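Local coordinates for core protein VP4 (Bluetongue virus, PDB 2JHP) that caps the viral messenger RNA as a multifunctional enzyme, combining successive cap-forming steps in one chain, and forms part of the inner capsid, at residues A[257-262]-A[348-353]; A[144-149]-A[189-194]. One frame throughout, in Å; residues are numbered along the deposited sequence.

In the fold
Interaction 2 closes before interaction 1 opens along the chain, and their centres lie about 9 Å apart. Segments 189-194 and 257-262 lead into neighbouring parallel strands, 192-196 and 260-264, of a mixed seven-stranded sheet whose order, 3-2-1-4-5-7-6, is that of class I methyltransferases. The other two segments are loops: 144-149 enters strand 149-152 of a second sheet with the same strand order, while 348-353 follows strand 335-341. Ser-189 and Glu-191 of interaction 2 both bond to Glu-259 of interaction 1, so the contacts merge into one polar network. It lies where the two methyltransferase-like sheets approach each other.

Interaction 1: residues A[257-262]-A[348-353]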
# COMPACT_ATOMS: atom_id res chain seq x y z
N ARG A 257 -1.01 24.36 -21.59
CA ARG A 257 -1.19 24.20 -20.15
C ARG A 257 -0.13 23.26 -19.57
O ARG A 257 0.09 22.17 -20.11
CB ARG A 257 -2.58 23.62 -19.91
CG ARG A 257 -3.16 23.77 -18.53
CD ARG A 257 -4.46 22.97 -18.43
NE ARG A 257 -4.19 21.53 -18.44
CZ ARG A 257 -5.13 20.58 -18.52
NH1 ARG A 257 -6.41 20.90 -18.60
NH2 ARG A 257 -4.77 19.30 -18.52
N VAL A 258 0.53 23.67 -18.49
CA VAL A 258 1.52 22.84 -17.83
C VAL A 258 1.68 23.17 -16.34
O VAL A 258 1.46 24.31 -15.92
CB VAL A 258 2.93 22.92 -18.51
CG1 VAL A 258 3.00 22.02 -19.75
CG2 VAL A 258 3.29 24.37 -18.86
N GLU A 259 2.05 22.17 -15.55
CA GLU A 259 2.50 22.43 -14.19
C GLU A 259 4.00 22.64 -14.26
O GLU A 259 4.73 21.74 -14.70
CB GLU A 259 2.16 21.30 -13.23
CG GLU A 259 2.65 21.59 -11.84
CD GLU A 259 2.27 20.54 -10.81
OE1 GLU A 259 1.39 19.70 -11.07
OE2 GLU A 259 2.87 20.58 -9.71
N ARG A 260 4.43 23.83 -13.86
CA ARG A 260 5.84 24.19 -13.83
C ARG A 260 6.31 24.31 -12.38
O ARG A 260 5.57 24.79 -11.52
CB ARG A 260 6.09 25.50 -14.56
CG ARG A 260 5.72 25.50 -16.03
CD ARG A 260 5.95 26.89 -16.65
NE ARG A 260 5.24 27.07 -17.90
CZ ARG A 260 4.10 27.76 -18.03
NH1 ARG A 260 3.54 28.33 -16.97
NH2 ARG A 260 3.52 27.86 -19.22
N LEU A 261 7.53 23.86 -12.13
CA LEU A 261 8.20 24.04 -10.83
C LEU A 261 9.49 24.84 -10.98
O LEU A 261 10.28 24.59 -11.89
CB LEU A 261 8.49 22.69 -10.17
CG LEU A 261 9.61 22.51 -9.15
CD1 LEU A 261 9.31 23.21 -7.84
CD2 LEU A 261 9.78 21.02 -8.94
N PHE A 262 9.68 25.79 -10.07
CA PHE A 262 10.81 26.69 -10.07
C PHE A 262 11.81 26.27 -8.99
O PHE A 262 11.47 26.23 -7.81
CB PHE A 262 10.30 28.12 -9.82
CG PHE A 262 11.37 29.19 -9.86
CD1 PHE A 262 11.71 29.80 -11.06
CD2 PHE A 262 11.98 29.62 -8.69
CE1 PHE A 262 12.68 30.81 -11.10
CE2 PHE A 262 12.95 30.63 -8.71
CZ PHE A 262 13.30 31.22 -9.92
N VAL A 348 -1.85 18.61 -8.64
CA VAL A 348 -2.16 18.35 -7.25
C VAL A 348 -2.73 19.61 -6.62
O VAL A 348 -2.11 20.68 -6.69
CB VAL A 348 -0.91 17.89 -6.44
CG1 VAL A 348 -1.21 17.82 -4.95
CG2 VAL A 348 -0.42 16.53 -6.94
N ASP A 349 -3.89 19.47 -5.99
CA ASP A 349 -4.48 20.56 -5.23
C ASP A 349 -3.70 20.83 -3.92
O ASP A 349 -3.91 20.17 -2.90
CB ASP A 349 -5.96 20.29 -4.94
CG ASP A 349 -6.64 21.45 -4.26
OD1 ASP A 349 -5.96 22.48 -4.03
OD2 ASP A 349 -7.84 21.33 -3.96
N ARG A 350 -2.81 21.82 -3.98
CA ARG A 350 -2.02 22.21 -2.83
C ARG A 350 -2.59 23.44 -2.13
O ARG A 350 -1.88 24.09 -1.38
CB ARG A 350 -0.57 22.46 -3.23
CG ARG A 350 0.18 21.20 -3.65
CD ARG A 350 1.60 21.49 -4.05
NE ARG A 350 2.21 20.28 -4.57
CZ ARG A 350 2.28 19.96 -5.87
NH1 ARG A 350 1.78 20.78 -6.80
NH2 ARG A 350 2.84 18.81 -6.22
N HIS A 351 -3.87 23.74 -2.32
CA HIS A 351 -4.45 24.93 -1.69
C HIS A 351 -4.35 24.92 -0.16
O HIS A 351 -4.19 25.97 0.44
CB HIS A 351 -5.86 25.27 -2.22
CG HIS A 351 -6.99 24.60 -1.49
ND1 HIS A 351 -7.86 25.30 -0.67
CD2 HIS A 351 -7.43 23.32 -1.50
CE1 HIS A 351 -8.77 24.47 -0.18
NE2 HIS A 351 -8.53 23.26 -0.67
N MET A 352 -4.38 23.73 0.45
CA MET A 352 -4.22 23.59 1.90
C MET A 352 -2.91 24.15 2.44
O MET A 352 -2.85 24.60 3.58
CB MET A 352 -4.40 22.13 2.35
CG MET A 352 -5.86 21.64 2.40
SD MET A 352 -7.02 22.84 3.11
CE MET A 352 -8.54 21.88 3.10
N HIS A 353 -1.86 24.12 1.62
CA HIS A 353 -0.61 24.80 1.96
C HIS A 353 -0.81 26.28 1.70
O HIS A 353 -1.17 26.68 0.59
CB HIS A 353 0.55 24.27 1.11
CG HIS A 353 0.70 22.78 1.20
ND1 HIS A 353 1.35 22.16 2.25
CD2 HIS A 353 0.28 21.79 0.38
CE1 HIS A 353 1.33 20.85 2.06
NE2 HIS A 353 0.68 20.60 0.94
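Just before strand 260-264, in the methyltransferase-like sheet that also holds strand 192-196, a buried salt bridge joins Glu-259 to Arg-350 of the loop that follows strand 335-341. NH1 of Arg-350 donates to Glu-259 OE2 over 3.1 Å with an N-H...O angle of 151°. The two side chains meet at about a right angle, and their flat ends are turned 69° apart, so this is a single-point bridge rather than a flat, two-pronged pair. OE2 is approached from above the carboxylate plane. Glu-259 is stretched out, its CG lying anti to the backbone N (chi1 179°), which points the carboxylate toward the 348-353 loop. Arginine suits the other side because it can serve several acceptors at once: NE bonds to Leu-390 O and NH2 to His-391 ND1, both at the end of helix 380-391. CB of Val-348 lies 3.7 Å above the guanidinium plane of Arg-350, offset toward its rim. Glutamate is equally well used, with His-347 N bonded to OE1, Ser-301 OG to OE2 and Ser-189 OG to the carboxylate. With so many partners around an internal ion pair, both groups are probably held in their charged forms.

Interaction 2: residues A[144-149]-A[189-194]; sequences NPRLHK and SAEEVH
A small, partly buried contact between a loop and the residues that lead into strand 192-196 brings Pro-145 against Ser-189 and Arg-146 towards Glu-191, at the junction of two sheets with the methyltransferase strand order. Segment 144-149 leads from helix 137-141 into strand 149-152 of one sheet, and segment 189-194 leads from helix 178-186 into strand 192-196 of the other. Both helices contribute residues to a guanine pocket seen in the crystal; the side chain of Pro-145 is about 12 Å from a bound guanine.

The first loop is shaped by an Asx turn, in which Arg-146 N donates to Asn-144 OD1 over 3.1 Å. Asn-144 O also accepts from the amides of Leu-147 and His-148. Proline fits the middle of this turn because it has no N-H to satisfy and its ring restricts phi, here -67°. It also gives a nonpolar surface: Pro-145 CB meets Ser-189 CB at 3.9 Å, and the ring touches Tyr-188 as well. CB of the serine makes the contact, while its OG is bonded to Glu-259 and to Arg-350 NH2.

Beside this, Arg-146 bends at chi3 (42°) and its end swings over to Glu-191, crossing that side chain at about a right angle. Glu-191 divides its carboxylate: OE2 is bonded by Glu-259 N and His-347 NE2, leaving OE1 to face the arginine. The long reach of arginine suits this exposed position, yet the salt bridge is a loose one, with Arg-146 NH1 standing 3.6 Å from Glu-191 OE1.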
# COMPACT_ATOMS: atom_id res chain seq x y z
N ASN A 144 -0.13 7.88 -11.56
CA ASN A 144 -0.10 8.83 -12.67
C ASN A 144 -0.67 10.13 -12.15
O ASN A 144 -1.87 10.25 -11.96
CB ASN A 144 -0.95 8.30 -13.82
CG ASN A 144 -1.02 9.27 -15.01
OD1 ASN A 144 -0.53 10.41 -14.95
ND2 ASN A 144 -1.63 8.81 -16.09
N PRO A 145 0.20 11.11 -11.87
CA PRO A 145 -0.28 12.31 -11.15
C PRO A 145 -1.25 13.14 -11.97
O PRO A 145 -1.90 14.03 -11.43
CB PRO A 145 1.01 13.09 -10.86
CG PRO A 145 1.99 12.60 -11.86
CD PRO A 145 1.64 11.18 -12.17
N ARG A 146 -1.35 12.82 -13.26
CA ARG A 146 -2.24 13.51 -14.18
C ARG A 146 -3.63 12.88 -14.24
O ARG A 146 -4.52 13.39 -14.91
CB ARG A 146 -1.62 13.56 -15.59
CG ARG A 146 -0.50 14.57 -15.77
CD ARG A 146 -0.07 14.67 -17.24
NE ARG A 146 -1.22 14.68 -18.16
CZ ARG A 146 -1.75 15.76 -18.73
NH1 ARG A 146 -1.25 16.97 -18.50
NH2 ARG A 146 -2.79 15.63 -19.54
N LEU A 147 -3.81 11.76 -13.54
CA LEU A 147 -5.09 11.06 -13.51
C LEU A 147 -5.56 10.77 -12.09
O LEU A 147 -6.64 11.18 -11.69
CB LEU A 147 -4.97 9.74 -14.27
CG LEU A 147 -6.27 8.96 -14.49
CD1 LEU A 147 -7.06 9.55 -15.63
CD2 LEU A 147 -5.94 7.52 -14.78
N HIS A 148 -4.74 10.04 -11.34
CA HIS A 148 -5.06 9.68 -9.96
C HIS A 148 -4.99 10.90 -9.03
O HIS A 148 -4.17 11.79 -9.23
CB HIS A 148 -4.12 8.59 -9.46
CG HIS A 148 -4.03 7.40 -10.37
ND1 HIS A 148 -4.90 6.33 -10.30
CD2 HIS A 148 -3.17 7.12 -11.38
CE1 HIS A 148 -4.57 5.45 -11.22
NE2 HIS A 148 -3.53 5.90 -11.89
N LYS A 149 -5.88 10.90 -8.04
CA LYS A 149 -5.92 11.89 -6.97
C LYS A 149 -5.56 11.17 -5.68
O LYS A 149 -6.27 10.25 -5.25
CB LYS A 149 -7.32 12.52 -6.87
CG LYS A 149 -7.84 13.18 -8.16
CD LYS A 149 -7.03 14.41 -8.54
CE LYS A 149 -7.29 14.82 -9.98
NZ LYS A 149 -6.17 15.63 -10.55
N SER A 189 4.87 15.96 -9.69
CA SER A 189 3.78 16.25 -10.63
C SER A 189 4.12 17.30 -11.68
O SER A 189 3.36 17.48 -12.63
CB SER A 189 2.47 16.63 -9.91
OG SER A 189 2.55 17.91 -9.29
N ALA A 190 5.25 17.99 -11.51
CA ALA A 190 5.68 19.00 -12.47
C ALA A 190 6.07 18.37 -13.81
O ALA A 190 6.86 17.42 -13.83
CB ALA A 190 6.84 19.80 -11.91
N GLU A 191 5.52 18.90 -14.90
CA GLU A 191 5.91 18.49 -16.26
C GLU A 191 7.14 19.24 -16.73
O GLU A 191 7.84 18.78 -17.64
CB GLU A 191 4.80 18.76 -17.26
CG GLU A 191 3.48 18.10 -16.93
CD GLU A 191 2.32 18.85 -17.55
OE1 GLU A 191 1.99 18.58 -18.72
OE2 GLU A 191 1.75 19.71 -16.84
N GLU A 192 7.40 20.40 -16.13
CA GLU A 192 8.47 21.27 -16.60
C GLU A 192 9.15 21.93 -15.41
O GLU A 192 8.49 22.55 -14.57
CB GLU A 192 7.90 22.31 -17.55
CG GLU A 192 8.90 23.26 -18.20
CD GLU A 192 8.20 24.33 -19.04
OE1 GLU A 192 8.37 25.53 -18.75
OE2 GLU A 192 7.45 23.95 -19.97
N VAL A 193 10.47 21.77 -15.34
CA VAL A 193 11.27 22.36 -14.27
C VAL A 193 12.29 23.34 -14.82
O VAL A 193 13.08 23.00 -15.69
CB VAL A 193 12.02 21.28 -13.44
CG1 VAL A 193 13.01 21.95 -12.47
CG2 VAL A 193 11.04 20.40 -12.70
N HIS A 194 12.26 24.54 -14.27
CA HIS A 194 13.29 25.53 -14.51
C HIS A 194 14.25 25.53 -13.31
O HIS A 194 13.87 25.88 -12.19
CB HIS A 194 12.65 26.90 -14.72
CG HIS A 194 11.81 26.99 -15.96
ND1 HIS A 194 12.23 27.64 -17.10
CD2 HIS A 194 10.59 26.48 -16.24
CE1 HIS A 194 11.29 27.53 -18.03
NE2 HIS A 194 10.28 26.84 -17.53